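Iron aquisition yersiniabactin synthesis enzyme, YbtT (PDB 6BA9) is a low-specificity type II thioesterase that maintains production of the metallophore yersiniabactin, probably by hydrolysing thioesters on its NRPS/PKS assembly line. Local coordinates at residues P5-N11 against Q37-L43; T14-C20 against P83-H89; A93-F97 against L113-H119; T188-L192 against R242-H246. The protein carries 1 engineered substitution. All blocks are in the same frame, centred on the assembly; numbering follows the deposited sequence.

Contact 1: residues P5-N11 against Q37-L43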
loop_
_atom_site.group_PDB
_atom_site.type_symbol
_atom_site.label_atom_id
_atom_site.label_comp_id
_atom_site.label_asym_id
_atom_site.label_seq_id
_atom_site.Cartn_x
_atom_site.Cartn_y
_atom_site.Cartn_z
ATOM N N PRO A 5 9.180 -8.985 8.738
ATOM C CA PRO A 5 8.280 -8.955 9.894
ATOM C C PRO A 5 8.472 -7.692 10.720
ATOM O O PRO A 5 9.602 -7.271 10.983
ATOM C CB PRO A 5 8.705 -10.196 10.691
ATOM C CG PRO A 5 10.136 -10.371 10.350
ATOM C CD PRO A 5 10.271 -9.963 8.907
ATOM N N LEU A 6 7.357 -7.071 11.118
ATOM C CA LEU A 6 7.377 -5.933 12.036
ATOM C C LEU A 6 6.842 -6.297 13.411
ATOM O O LEU A 6 7.436 -5.912 14.428
ATOM C CB LEU A 6 6.570 -4.750 11.486
ATOM C CG LEU A 6 7.001 -4.123 10.152
ATOM C CD1 LEU A 6 6.178 -2.895 9.828
ATOM C CD2 LEU A 6 8.481 -3.770 10.156
ATOM N N TRP A 7 5.723 -7.013 13.472
ATOM C CA TRP A 7 5.179 -7.525 14.728
ATOM C C TRP A 7 5.008 -9.031 14.639
ATOM O O TRP A 7 4.521 -9.543 13.626
ATOM C CB TRP A 7 3.775 -6.986 15.069
ATOM C CG TRP A 7 3.580 -5.527 15.122
ATOM C CD1 TRP A 7 4.519 -4.557 15.336
ATOM C CD2 TRP A 7 2.341 -4.849 14.940
ATOM N NE1 TRP A 7 3.931 -3.324 15.294
ATOM C CE2 TRP A 7 2.593 -3.474 15.050
ATOM C CE3 TRP A 7 1.035 -5.279 14.696
ATOM C CZ2 TRP A 7 1.591 -2.521 14.922
ATOM C CZ3 TRP A 7 0.046 -4.335 14.555
ATOM C CH2 TRP A 7 0.327 -2.967 14.677
ATOM N N PRO A 8 5.311 -9.761 15.704
ATOM C CA PRO A 8 4.869 -11.144 15.790
ATOM C C PRO A 8 3.431 -11.179 16.279
ATOM O O PRO A 8 2.938 -10.237 16.906
ATOM C CB PRO A 8 5.810 -11.714 16.854
ATOM C CG PRO A 8 5.963 -10.572 17.793
ATOM C CD PRO A 8 5.973 -9.325 16.949
ATOM N N ALA A 9 2.744 -12.271 15.969
ATOM C CA ALA A 9 1.422 -12.456 16.533
ATOM C C ALA A 9 1.536 -12.555 18.049
ATOM O O ALA A 9 2.540 -13.035 18.586
ATOM C CB ALA A 9 0.785 -13.732 15.985
ATOM N N ARG A 10 0.508 -12.085 18.745
ATOM C CA ARG A 10 0.481 -12.245 20.192
ATOM C C ARG A 10 -0.918 -12.615 20.657
ATOM O O ARG A 10 -1.902 -12.562 19.908
ATOM C CB ARG A 10 0.984 -10.999 20.929
ATOM C CG ARG A 10 0.057 -9.818 20.845
ATOM C CD ARG A 10 0.604 -8.645 21.640
ATOM N NE ARG A 10 -0.290 -7.502 21.648
ATOM C CZ ARG A 10 0.057 -6.295 22.085
ATOM N NH1 ARG A 10 1.284 -6.081 22.539
ATOM N NH2 ARG A 10 -0.811 -5.300 22.062
ATOM N N ASN A 11 -0.986 -12.996 21.932
ATOM C CA ASN A 11 -2.241 -13.300 22.604
ATOM C C ASN A 11 -3.011 -14.433 21.927
ATOM O O ASN A 11 -4.235 -14.463 21.982
ATOM C CB ASN A 11 -3.116 -12.063 22.775
ATOM C CG ASN A 11 -2.481 -11.027 23.664
ATOM O OD1 ASN A 11 -1.630 -11.349 24.490
ATOM N ND2 ASN A 11 -2.880 -9.775 23.495
ATOM N N GLN A 37 3.262 -2.409 19.347
ATOM C CA GLN A 37 2.292 -3.276 18.689
ATOM C C GLN A 37 0.875 -2.814 19.014
ATOM O O GLN A 37 0.480 -2.760 20.188
ATOM C CB GLN A 37 2.521 -4.722 19.113
ATOM C CG GLN A 37 1.563 -5.703 18.490
ATOM C CD GLN A 37 2.125 -7.107 18.408
ATOM O OE1 GLN A 37 3.221 -7.387 18.900
ATOM N NE2 GLN A 37 1.387 -7.994 17.771
ATOM N N LEU A 38 0.102 -2.480 17.981
ATOM C CA LEU A 38 -1.212 -1.877 18.158
ATOM C C LEU A 38 -2.375 -2.832 17.902
ATOM O O LEU A 38 -3.540 -2.435 18.056
ATOM C CB LEU A 38 -1.344 -0.646 17.266
ATOM C CG LEU A 38 -0.320 0.441 17.588
ATOM C CD1 LEU A 38 -0.340 1.583 16.592
ATOM C CD2 LEU A 38 -0.578 1.005 18.987
ATOM N N ALA A 39 -2.093 -4.071 17.525
ATOM C CA ALA A 39 -3.106 -5.103 17.355
ATOM C C ALA A 39 -2.387 -6.431 17.481
ATOM O O ALA A 39 -1.165 -6.497 17.359
ATOM C CB ALA A 39 -3.818 -5.013 15.999
ATOM N N ASP A 40 -3.151 -7.499 17.733
ATOM C CA ASP A 40 -2.540 -8.780 18.085
ATOM C C ASP A 40 -2.093 -9.629 16.885
ATOM O O ASP A 40 -1.415 -10.650 17.084
ATOM C CB ASP A 40 -3.513 -9.580 18.949
ATOM C CG ASP A 40 -3.706 -8.969 20.337
ATOM O OD1 ASP A 40 -2.964 -8.043 20.723
ATOM O OD2 ASP A 40 -4.627 -9.434 21.027
ATOM N N CYS A 41 -2.451 -9.246 15.662
ATOM C CA CYS A 41 -2.031 -9.995 14.492
ATOM C C CYS A 41 -0.532 -9.850 14.290
ATOM O O CYS A 41 0.076 -8.865 14.708
ATOM C CB CYS A 41 -2.736 -9.433 13.251
ATOM S SG CYS A 41 -2.555 -7.644 13.002
ATOM N N ALA A 42 0.059 -10.837 13.618
ATOM C CA ALA A 42 1.358 -10.632 13.002
ATOM C C ALA A 42 1.220 -9.534 11.959
ATOM O O ALA A 42 0.154 -9.350 11.365
ATOM C CB ALA A 42 1.853 -11.921 12.350
ATOM N N LEU A 43 2.290 -8.760 11.791
ATOM C CA LEU A 43 2.341 -7.660 10.838
ATOM C C LEU A 43 3.652 -7.733 10.075
ATOM O O LEU A 43 4.730 -7.778 10.681
ATOM C CB LEU A 43 2.277 -6.308 11.534
ATOM C CG LEU A 43 2.459 -5.059 10.664
ATOM C CD1 LEU A 43 1.349 -4.908 9.618
ATOM C CD2 LEU A 43 2.493 -3.807 11.534
HETATM O O HOH W 1 -3.578 -5.831 21.987
#
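Trp7 and Leu43 form an antiparallel hydrogen-bonded pair at one margin of the sheet, where outermost strand 3-7 meets strand 42-46 through a classic beta bulge. Leu43 O takes both Leu6 N (2.8 Å) and Trp7 N (3.1 Å), the latter on a lone pair, while Leu43 N returns a bond to Trp7 O. The indole is clamped. Leu43 CD2 sits 3.5 Å from the centroid of the six-membered ring of Trp7, over its centre; against the opposite face come Gln37 CA, above the five-membered ring, and Leu38 N, toward the rim. Gln37 extends past the ring, its chi1 of 180° setting CG opposite the backbone N, and its NE2 gives hydrogen bonds to Pro8 O (2.9 Å) and Ala39 O (3.0 Å), which fix the amide's rotation. The Arg10 guanidinium stacks on that amide, the planes 9° apart. Its NE meets Asp40 OD1 at 2.9 Å in a salt bridge lying in the guanidinium plane but rising above the carboxylate; Asn11 ND2 holds Asp40 OD2, also from above. Deeper in, Trp7 NE1 bonds to Trp33 O on helix 31-34, Phe237 of helix 233-243 meets the indole, and strand 16-20 flanks Ala42.

Contact 2: residues T14-C20 against P83-H89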
loop_
_atom_site.group_PDB
_atom_site.type_symbol
_atom_site.label_atom_id
_atom_site.label_comp_id
_atom_site.label_asym_id
_atom_site.label_seq_id
_atom_site.Cartn_x
_atom_site.Cartn_y
_atom_site.Cartn_z
ATOM N N THR A 14 -4.069 -15.532 15.338
ATOM C CA THR A 14 -3.528 -16.268 14.199
ATOM C C THR A 14 -3.505 -15.454 12.911
ATOM O O THR A 14 -2.966 -15.931 11.906
ATOM C CB THR A 14 -4.307 -17.576 13.974
ATOM O OG1 THR A 14 -5.665 -17.288 13.625
ATOM C CG2 THR A 14 -4.279 -18.426 15.236
ATOM N N ALA A 15 -4.039 -14.238 12.924
ATOM C CA ALA A 15 -4.109 -13.448 11.708
ATOM C C ALA A 15 -2.739 -12.879 11.349
ATOM O O ALA A 15 -1.859 -12.713 12.191
ATOM C CB ALA A 15 -5.103 -12.308 11.875
ATOM N N HIS A 16 -2.566 -12.599 10.053
ATOM C CA HIS A 16 -1.339 -12.015 9.522
ATOM C C HIS A 16 -1.730 -10.886 8.583
ATOM O O HIS A 16 -2.417 -11.115 7.581
ATOM C CB HIS A 16 -0.504 -13.063 8.790
ATOM C CG HIS A 16 0.866 -12.603 8.408
ATOM N ND1 HIS A 16 1.763 -13.437 7.775
ATOM C CD2 HIS A 16 1.493 -11.405 8.531
ATOM C CE1 HIS A 16 2.890 -12.783 7.551
ATOM N NE2 HIS A 16 2.763 -11.556 8.028
ATOM N N LEU A 17 -1.354 -9.666 8.950
ATOM C CA LEU A 17 -1.600 -8.464 8.157
ATOM C C LEU A 17 -0.319 -8.110 7.404
ATOM O O LEU A 17 0.751 -7.993 8.007
ATOM C CB LEU A 17 -2.031 -7.320 9.082
ATOM C CG LEU A 17 -2.215 -5.923 8.510
ATOM C CD1 LEU A 17 -3.305 -5.874 7.474
ATOM C CD2 LEU A 17 -2.528 -4.947 9.640
ATOM N N VAL A 18 -0.427 -7.981 6.080
ATOM C CA VAL A 18 0.685 -7.668 5.186
ATOM C C VAL A 18 0.432 -6.297 4.573
ATOM O O VAL A 18 -0.593 -6.086 3.905
ATOM C CB VAL A 18 0.819 -8.745 4.101
ATOM C CG1 VAL A 18 1.903 -8.378 3.074
ATOM C CG2 VAL A 18 1.143 -10.089 4.726
ATOM N N MET A 19 1.350 -5.364 4.816
ATOM C CA MET A 19 1.193 -3.978 4.408
ATOM C C MET A 19 2.086 -3.644 3.227
ATOM O O MET A 19 3.312 -3.796 3.312
ATOM C CB MET A 19 1.546 -3.042 5.565
ATOM C CG MET A 19 1.487 -1.571 5.212
ATOM S SD MET A 19 -0.194 -1.009 4.956
ATOM C CE MET A 19 0.114 0.697 4.562
ATOM N N CYS A 20 1.498 -3.077 2.176
ATOM C CA CYS A 20 2.202 -2.577 1.000
ATOM C C CYS A 20 2.425 -1.073 1.137
ATOM O O CYS A 20 1.459 -0.319 1.374
ATOM C CB CYS A 20 1.368 -2.857 -0.249
ATOM S SG CYS A 20 1.194 -4.625 -0.590
ATOM N N PRO A 83 -5.545 -16.649 8.705
ATOM C CA PRO A 83 -6.327 -15.540 8.134
ATOM C C PRO A 83 -5.403 -14.435 7.644
ATOM O O PRO A 83 -4.707 -13.812 8.443
ATOM C CB PRO A 83 -7.181 -15.053 9.311
ATOM C CG PRO A 83 -7.140 -16.121 10.322
ATOM C CD PRO A 83 -5.861 -16.868 10.132
ATOM N N LEU A 84 -5.409 -14.187 6.340
ATOM C CA LEU A 84 -4.523 -13.215 5.709
ATOM C C LEU A 84 -5.300 -11.941 5.420
ATOM O O LEU A 84 -6.372 -11.975 4.796
ATOM C CB LEU A 84 -3.956 -13.776 4.406
ATOM C CG LEU A 84 -3.099 -12.796 3.594
ATOM C CD1 LEU A 84 -1.788 -12.467 4.299
ATOM C CD2 LEU A 84 -2.817 -13.364 2.223
ATOM N N LEU A 85 -4.754 -10.819 5.873
ATOM C CA LEU A 85 -5.260 -9.492 5.545
ATOM C C LEU A 85 -4.220 -8.752 4.715
ATOM O O LEU A 85 -3.052 -8.673 5.109
ATOM C CB LEU A 85 -5.550 -8.704 6.828
ATOM C CG LEU A 85 -6.562 -9.341 7.796
ATOM C CD1 LEU A 85 -6.596 -8.561 9.103
ATOM C CD2 LEU A 85 -7.932 -9.363 7.173
ATOM N N LEU A 86 -4.624 -8.238 3.560
ATOM C CA LEU A 86 -3.742 -7.455 2.703
ATOM C C LEU A 86 -4.131 -5.995 2.798
ATOM O O LEU A 86 -5.311 -5.671 2.673
ATOM C CB LEU A 86 -3.882 -7.876 1.244
ATOM C CG LEU A 86 -3.206 -9.172 0.862
ATOM C CD1 LEU A 86 -3.719 -9.635 -0.511
ATOM C CD2 LEU A 86 -1.709 -8.964 0.821
ATOM N N ALA A 87 -3.162 -5.122 3.033
ATOM C CA ALA A 87 -3.400 -3.690 3.140
ATOM C C ALA A 87 -2.382 -2.929 2.302
ATOM O O ALA A 87 -1.262 -3.393 2.082
ATOM C CB ALA A 87 -3.281 -3.223 4.582
ATOM N N GLY A 88 -2.760 -1.742 1.845
ATOM C CA GLY A 88 -1.815 -0.871 1.171
ATOM C C GLY A 88 -2.290 0.556 1.193
ATOM O O GLY A 88 -3.496 0.820 1.229
ATOM N N HIS A 89 -1.335 1.488 1.180
ATOM C CA HIS A 89 -1.602 2.921 1.164
ATOM C C HIS A 89 -1.026 3.522 -0.112
ATOM O O HIS A 89 0.138 3.275 -0.455
ATOM C CB HIS A 89 -0.963 3.597 2.380
ATOM C CG HIS A 89 -1.354 5.031 2.548
ATOM N ND1 HIS A 89 -2.635 5.432 2.888
ATOM C CD2 HIS A 89 -0.626 6.167 2.413
ATOM C CE1 HIS A 89 -2.661 6.751 2.991
ATOM N NE2 HIS A 89 -1.462 7.219 2.696
#
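His16 to Cys20 and Leu84 to His89 run side by side as parallel strands near the middle of the sheet, their axes 4.5 Å apart at closest and 22° from parallel. Backbone hydrogen bonds come first. His16 N binds Pro83 O and Leu85 N binds His16 O; Val18 N to Leu85 O, Ala87 N to Val18 O and Cys20 N to Ala87 O (2.8 Å) carry the ladder on, until it tapers in a weak bond from His89 N to Cys20 O at 3.3 Å. CA-H...O contacts fill in between, among them Gly88 CA on Cys20 O.

Apolar packing divides by face. On one, Leu17 CD1 rests between Leu85 CB (3.7 Å) and Ala87 CB (3.9 Å), and Met19 bends at chi2 (70°), laying SD 3.8 Å from Ala87 CB and carrying CE to His89 CB. On the other, Val18 CG2 touches Leu84 CD1 at 3.8 Å, and Leu86 CD2 approaches Val18 CB before meeting helix 91-105.

The two histidines find their polar partners outside the pair: His16 NE2 at Ser44 OG, His89 NE2 at His226 O and His89 ND1 at Ser116 OG. The engineered alanine, replacing a serine, directly follows His89, at the nucleophile elbow expected of an alpha/beta hydrolase. The main-chain ladder satisfies the strands' amides in an apolar setting and delivers His89 to that turn.

Contact 3: residues A93-F97 against L113-H119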
loop_
_atom_site.group_PDB
_atom_site.type_symbol
_atom_site.label_atom_id
_atom_site.label_comp_id
_atom_site.label_asym_id
_atom_site.label_seq_id
_atom_site.Cartn_x
_atom_site.Cartn_y
_atom_site.Cartn_z
ATOM N N ALA A 93 -1.805 0.448 -2.138
ATOM C CA ALA A 93 -3.168 -0.057 -2.299
ATOM C C ALA A 93 -3.355 -0.723 -3.656
ATOM O O ALA A 93 -4.082 -1.712 -3.771
ATOM C CB ALA A 93 -4.177 1.077 -2.126
ATOM N N GLN A 94 -2.710 -0.194 -4.693
ATOM C CA GLN A 94 -2.809 -0.783 -6.020
ATOM C C GLN A 94 -2.176 -2.161 -6.031
ATOM O O GLN A 94 -2.735 -3.110 -6.581
ATOM C CB GLN A 94 -2.137 0.115 -7.055
ATOM C CG GLN A 94 -2.686 1.537 -7.139
ATOM C CD GLN A 94 -1.774 2.474 -7.874
ATOM O OE1 GLN A 94 -0.553 2.293 -7.885
ATOM N NE2 GLN A 94 -2.342 3.500 -8.479
ATOM N N VAL A 95 -0.999 -2.288 -5.412
ATOM C CA VAL A 95 -0.341 -3.586 -5.329
ATOM C C VAL A 95 -1.160 -4.558 -4.491
ATOM O O VAL A 95 -1.320 -5.727 -4.864
ATOM C CB VAL A 95 1.103 -3.460 -4.813
ATOM C CG1 VAL A 95 1.733 -4.842 -4.706
ATOM C CG2 VAL A 95 1.941 -2.582 -5.743
ATOM N N ALA A 96 -1.692 -4.101 -3.358
ATOM C CA ALA A 96 -2.495 -4.963 -2.497
ATOM C C ALA A 96 -3.725 -5.463 -3.238
ATOM O O ALA A 96 -4.062 -6.648 -3.149
ATOM C CB ALA A 96 -2.911 -4.203 -1.237
ATOM N N PHE A 97 -4.399 -4.579 -3.973
ATOM C CA PHE A 97 -5.554 -4.970 -4.772
ATOM C C PHE A 97 -5.186 -6.027 -5.807
ATOM O O PHE A 97 -5.847 -7.075 -5.906
ATOM C CB PHE A 97 -6.120 -3.723 -5.452
ATOM C CG PHE A 97 -7.195 -4.005 -6.464
ATOM C CD1 PHE A 97 -8.406 -4.536 -6.078
ATOM C CD2 PHE A 97 -6.994 -3.717 -7.787
ATOM C CE1 PHE A 97 -9.410 -4.764 -7.029
ATOM C CE2 PHE A 97 -7.985 -3.943 -8.730
ATOM C CZ PHE A 97 -9.183 -4.469 -8.345
ATOM N N LEU A 113 -9.158 -7.130 2.570
ATOM C CA LEU A 113 -8.377 -6.196 1.765
ATOM C C LEU A 113 -8.647 -4.788 2.282
ATOM O O LEU A 113 -9.813 -4.377 2.387
ATOM C CB LEU A 113 -8.779 -6.277 0.297
ATOM C CG LEU A 113 -8.117 -5.260 -0.628
ATOM C CD1 LEU A 113 -6.574 -5.415 -0.653
ATOM C CD2 LEU A 113 -8.744 -5.359 -2.018
ATOM N N ILE A 114 -7.581 -4.051 2.600
ATOM C CA ILE A 114 -7.664 -2.680 3.095
ATOM C C ILE A 114 -7.000 -1.759 2.067
ATOM O O ILE A 114 -5.774 -1.840 1.843
ATOM C CB ILE A 114 -7.064 -2.514 4.504
ATOM C CG1 ILE A 114 -7.755 -3.452 5.516
ATOM C CG2 ILE A 114 -7.183 -1.061 4.962
ATOM C CD1 ILE A 114 -6.986 -4.707 5.815
ATOM N N ILE A 115 -7.809 -0.915 1.427
ATOM C CA ILE A 115 -7.382 0.048 0.422
ATOM C C ILE A 115 -7.392 1.414 1.101
ATOM O O ILE A 115 -8.451 1.883 1.532
ATOM C CB ILE A 115 -8.364 0.018 -0.763
ATOM C CG1 ILE A 115 -8.327 -1.332 -1.456
ATOM C CG2 ILE A 115 -8.134 1.183 -1.732
ATOM C CD1 ILE A 115 -7.060 -1.655 -2.119
ATOM N N SER A 116 -6.234 2.048 1.223
ATOM C CA SER A 116 -6.097 3.310 1.935
ATOM C C SER A 116 -5.504 4.389 1.034
ATOM O O SER A 116 -4.481 4.172 0.371
ATOM C CB SER A 116 -5.204 3.041 3.136
ATOM O OG SER A 116 -4.930 4.195 3.909
ATOM N N GLY A 117 -6.118 5.579 1.046
ATOM C CA GLY A 117 -5.495 6.749 0.465
ATOM C C GLY A 117 -5.038 6.603 -0.970
ATOM O O GLY A 117 -3.917 7.021 -1.306
ATOM N N CYS A 118 -5.905 6.062 -1.833
ATOM C CA CYS A 118 -5.550 5.801 -3.221
ATOM C C CYS A 118 -6.780 5.969 -4.091
ATOM O O CYS A 118 -7.856 5.492 -3.733
ATOM C CB CYS A 118 -5.046 4.363 -3.351
ATOM S SG CYS A 118 -4.332 3.951 -4.956
ATOM N N HIS A 119 -6.605 6.631 -5.233
ATOM C CA HIS A 119 -7.664 6.688 -6.228
ATOM C C HIS A 119 -7.901 5.307 -6.840
ATOM O O HIS A 119 -7.018 4.438 -6.877
ATOM C CB HIS A 119 -7.290 7.665 -7.341
ATOM C CG HIS A 119 -6.043 7.274 -8.054
ATOM N ND1 HIS A 119 -4.789 7.512 -7.532
ATOM C CD2 HIS A 119 -5.852 6.610 -9.214
ATOM C CE1 HIS A 119 -3.880 7.014 -8.350
ATOM N NE2 HIS A 119 -4.494 6.470 -9.384
HETATM O O HOH W 2 -5.271 3.199 -8.752
#
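Phe97 turns a ring edge to Leu113, CD2 of the leucine lying near the ring plane, 4.2 Å from Phe97 CD1; Trp209 meets the same phenyl edge-to-face. The second pair of flat groups is the Gln94 amide and the His119 imidazole, their planes 85° apart, with Gln94 NE2 coming obliquely to within 3.8 Å of His119 NE2. A water ties these two residues together, accepting from Gln94 NE2 at 3.0 Å and donating to His119 O at 2.8 Å, while Gln94 OE1 bonds to Thr172 OG1.

Ala93 and Ala96 of the helix meet the larger Ile115 and Leu113 of the strand. Ala93 CB presses on Cys118 CB (3.6 Å), and Gln94 CG lies against Cys118 SG. Ile115 has CG1 beside its backbone N (chi1 -64°), and with chi2 at -66° its CD1 lies under the helix, 3.4 Å from Ala93 O, itself bonded to Phe97 N; the same methyl also touches Phe97 CB. One turn on, Leu113 CD1 packs beneath Ala96 CB at 3.9 Å.

This is the helix-on-strand packing of a beta-alpha-beta crossover, strand 84-89 to helix 91-105 to strand 112-116; the axes of 93-97 and 113-116 come within 8.0 Å. Alanines facing the strand let the helix lie close, and the water-linked Gln94 and His119 mark where the apolar interface gives way to polar chemistry beyond the strand's C-terminal end.

Contact 4: residues T188-L192 against R242-H246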
loop_
_atom_site.group_PDB
_atom_site.type_symbol
_atom_site.label_atom_id
_atom_site.label_comp_id
_atom_site.label_asym_id
_atom_site.label_seq_id
_atom_site.Cartn_x
_atom_site.Cartn_y
_atom_site.Cartn_z
ATOM N N THR A 188 -13.318 -10.590 -2.084
ATOM C CA THR A 188 -12.735 -10.503 -0.754
ATOM C C THR A 188 -13.329 -9.300 -0.017
ATOM O O THR A 188 -13.367 -8.194 -0.574
ATOM C CB THR A 188 -11.218 -10.324 -0.883
ATOM O OG1 THR A 188 -10.618 -11.503 -1.456
ATOM C CG2 THR A 188 -10.562 -10.055 0.476
ATOM N N PRO A 189 -13.746 -9.449 1.239
ATOM C CA PRO A 189 -14.280 -8.296 1.975
ATOM C C PRO A 189 -13.232 -7.202 2.089
ATOM O O PRO A 189 -12.062 -7.468 2.390
ATOM C CB PRO A 189 -14.616 -8.883 3.345
ATOM C CG PRO A 189 -14.888 -10.315 3.061
ATOM C CD PRO A 189 -13.880 -10.693 2.009
ATOM N N ALA A 190 -13.670 -5.970 1.853
ATOM C CA ALA A 190 -12.784 -4.838 1.650
ATOM C C ALA A 190 -13.201 -3.659 2.512
ATOM O O ALA A 190 -14.394 -3.394 2.722
ATOM C CB ALA A 190 -12.759 -4.411 0.197
ATOM N N LEU A 191 -12.186 -2.926 2.978
ATOM C CA LEU A 191 -12.353 -1.694 3.721
ATOM C C LEU A 191 -11.621 -0.585 2.989
ATOM O O LEU A 191 -10.456 -0.759 2.600
ATOM C CB LEU A 191 -11.758 -1.845 5.113
ATOM C CG LEU A 191 -11.656 -0.599 5.984
ATOM C CD1 LEU A 191 -13.057 -0.024 6.300
ATOM C CD2 LEU A 191 -10.903 -0.916 7.269
ATOM N N LEU A 192 -12.292 0.542 2.796
ATOM C CA LEU A 192 -11.726 1.725 2.178
ATOM C C LEU A 192 -11.463 2.759 3.260
ATOM O O LEU A 192 -12.358 3.060 4.063
ATOM C CB LEU A 192 -12.711 2.315 1.165
ATOM C CG LEU A 192 -13.202 1.407 0.035
ATOM C CD1 LEU A 192 -14.165 2.146 -0.883
ATOM C CD2 LEU A 192 -12.060 0.843 -0.769
ATOM N N ARG A 242 -11.536 -3.337 13.749
ATOM C CA ARG A 242 -12.990 -3.231 13.918
ATOM C C ARG A 242 -13.741 -3.855 12.755
ATOM O O ARG A 242 -14.840 -4.399 12.932
ATOM C CB ARG A 242 -13.417 -1.757 13.992
ATOM C CG ARG A 242 -13.139 -1.062 15.286
ATOM C CD ARG A 242 -13.709 0.367 15.240
ATOM N NE ARG A 242 -15.167 0.362 15.081
ATOM C CZ ARG A 242 -15.852 0.944 14.092
ATOM N NH1 ARG A 242 -15.242 1.634 13.135
ATOM N NH2 ARG A 242 -17.176 0.851 14.071
ATOM N N HIS A 243 -13.191 -3.752 11.546
ATOM C CA HIS A 243 -13.914 -4.159 10.350
ATOM C C HIS A 243 -13.685 -5.607 9.922
ATOM O O HIS A 243 -14.369 -6.067 9.007
ATOM C CB HIS A 243 -13.614 -3.209 9.182
ATOM C CG HIS A 243 -14.291 -1.883 9.309
ATOM N ND1 HIS A 243 -13.722 -0.805 9.945
ATOM C CD2 HIS A 243 -15.521 -1.475 8.909
ATOM C CE1 HIS A 243 -14.560 0.217 9.916
ATOM N NE2 HIS A 243 -15.662 -0.166 9.296
ATOM N N PHE A 244 -12.750 -6.334 10.540
ATOM C CA PHE A 244 -12.479 -7.730 10.187
ATOM C C PHE A 244 -12.507 -8.590 11.444
ATOM O O PHE A 244 -11.552 -9.304 11.756
ATOM C CB PHE A 244 -11.156 -7.842 9.425
ATOM C CG PHE A 244 -11.174 -7.097 8.125
ATOM C CD1 PHE A 244 -11.744 -7.657 6.991
ATOM C CD2 PHE A 244 -10.684 -5.808 8.048
ATOM C CE1 PHE A 244 -11.794 -6.955 5.797
ATOM C CE2 PHE A 244 -10.736 -5.103 6.852
ATOM C CZ PHE A 244 -11.294 -5.669 5.732
ATOM N N PRO A 245 -13.620 -8.563 12.184
ATOM C CA PRO A 245 -13.666 -9.325 13.443
ATOM C C PRO A 245 -13.507 -10.816 13.248
ATOM O O PRO A 245 -12.988 -11.492 14.143
ATOM C CB PRO A 245 -15.045 -8.971 14.018
ATOM C CG PRO A 245 -15.854 -8.548 12.832
ATOM C CD PRO A 245 -14.883 -7.841 11.941
ATOM N N HIS A 246 -13.959 -11.354 12.116
ATOM C CA HIS A 246 -13.741 -12.769 11.828
ATOM C C HIS A 246 -12.257 -13.102 11.834
ATOM O O HIS A 246 -11.819 -14.065 12.475
ATOM C CB HIS A 246 -14.390 -13.140 10.483
ATOM C CG HIS A 246 -13.894 -12.347 9.298
ATOM N ND1 HIS A 246 -14.010 -10.972 9.206
ATOM C CD2 HIS A 246 -13.315 -12.749 8.139
ATOM C CE1 HIS A 246 -13.512 -10.565 8.050
ATOM N NE2 HIS A 246 -13.083 -11.623 7.382
#
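Leu191 sets a methyl squarely on the imidazole of His243, where strand 190-195 of the alpha/beta-hydrolase sheet is covered by the end of helix 233-243 and the turn into helix 245-248. CD1 stands 3.7 Å from the ring centroid of His243 and 6° off the normal, a CH-pi contact over the centre of the face. The leucine and histidine side chains meet at about a right angle, and the other branch, Leu191 CD2, also lies close to His243 CB and ND1.

Phe244 supplies the remainder of the first shell. Its rim runs along Pro189 and Leu191: CE1 is 3.5 Å from Pro189 O, which lies at the ring's edge near its plane, and 4.2 Å from Pro189 CB, while CE2 comes 3.8 Å from Leu191 CB at an oblique angle. No polar group bonds across the two segments, so apolar packing and the CH-pi contact carry it.

The next shell sets these groups in place. His243 ND1 bonds to Gln239 O, one turn back in its own helix, which restrains the imidazole, and Thr217 and Val220 of strand 216-222 also touch it. Leu191 is held through its backbone to Leu113 and Ile115 of the adjoining parallel strand. Phe244 follows the helix end, and with CG beside its backbone N (chi1 -62°) it directs the ring back onto the sheet, across more than one strand: Leu85 CD2 is 4.1 Å from Phe244 CG, and Ile114 CG1 comes to 3.7 Å from Phe244 CE2.

In the fold
Contact 1 is only partly buried, at the sheet's outermost strand, and is the one with a salt bridge; contacts 2 and 3 are buried, and contact 4 is mostly buried despite its exposed proline. Moving across the sheet, strand 42-46 of contact 1 bonds to strand 16-20 of contact 2 (Ala42 O to Leu17 N), strand 84-89 to strand 112-116 of contact 3, and that in turn to strand 190-195 of contact 4. Main-chain bonding dominates contact 2, contact 1 mixes a clamped indole with polar bonds, and apolar side-chain packing dominates contacts 3 and 4, where helical segments lie against strands. Helix 233-243 reaches from contact 4 to contact 1.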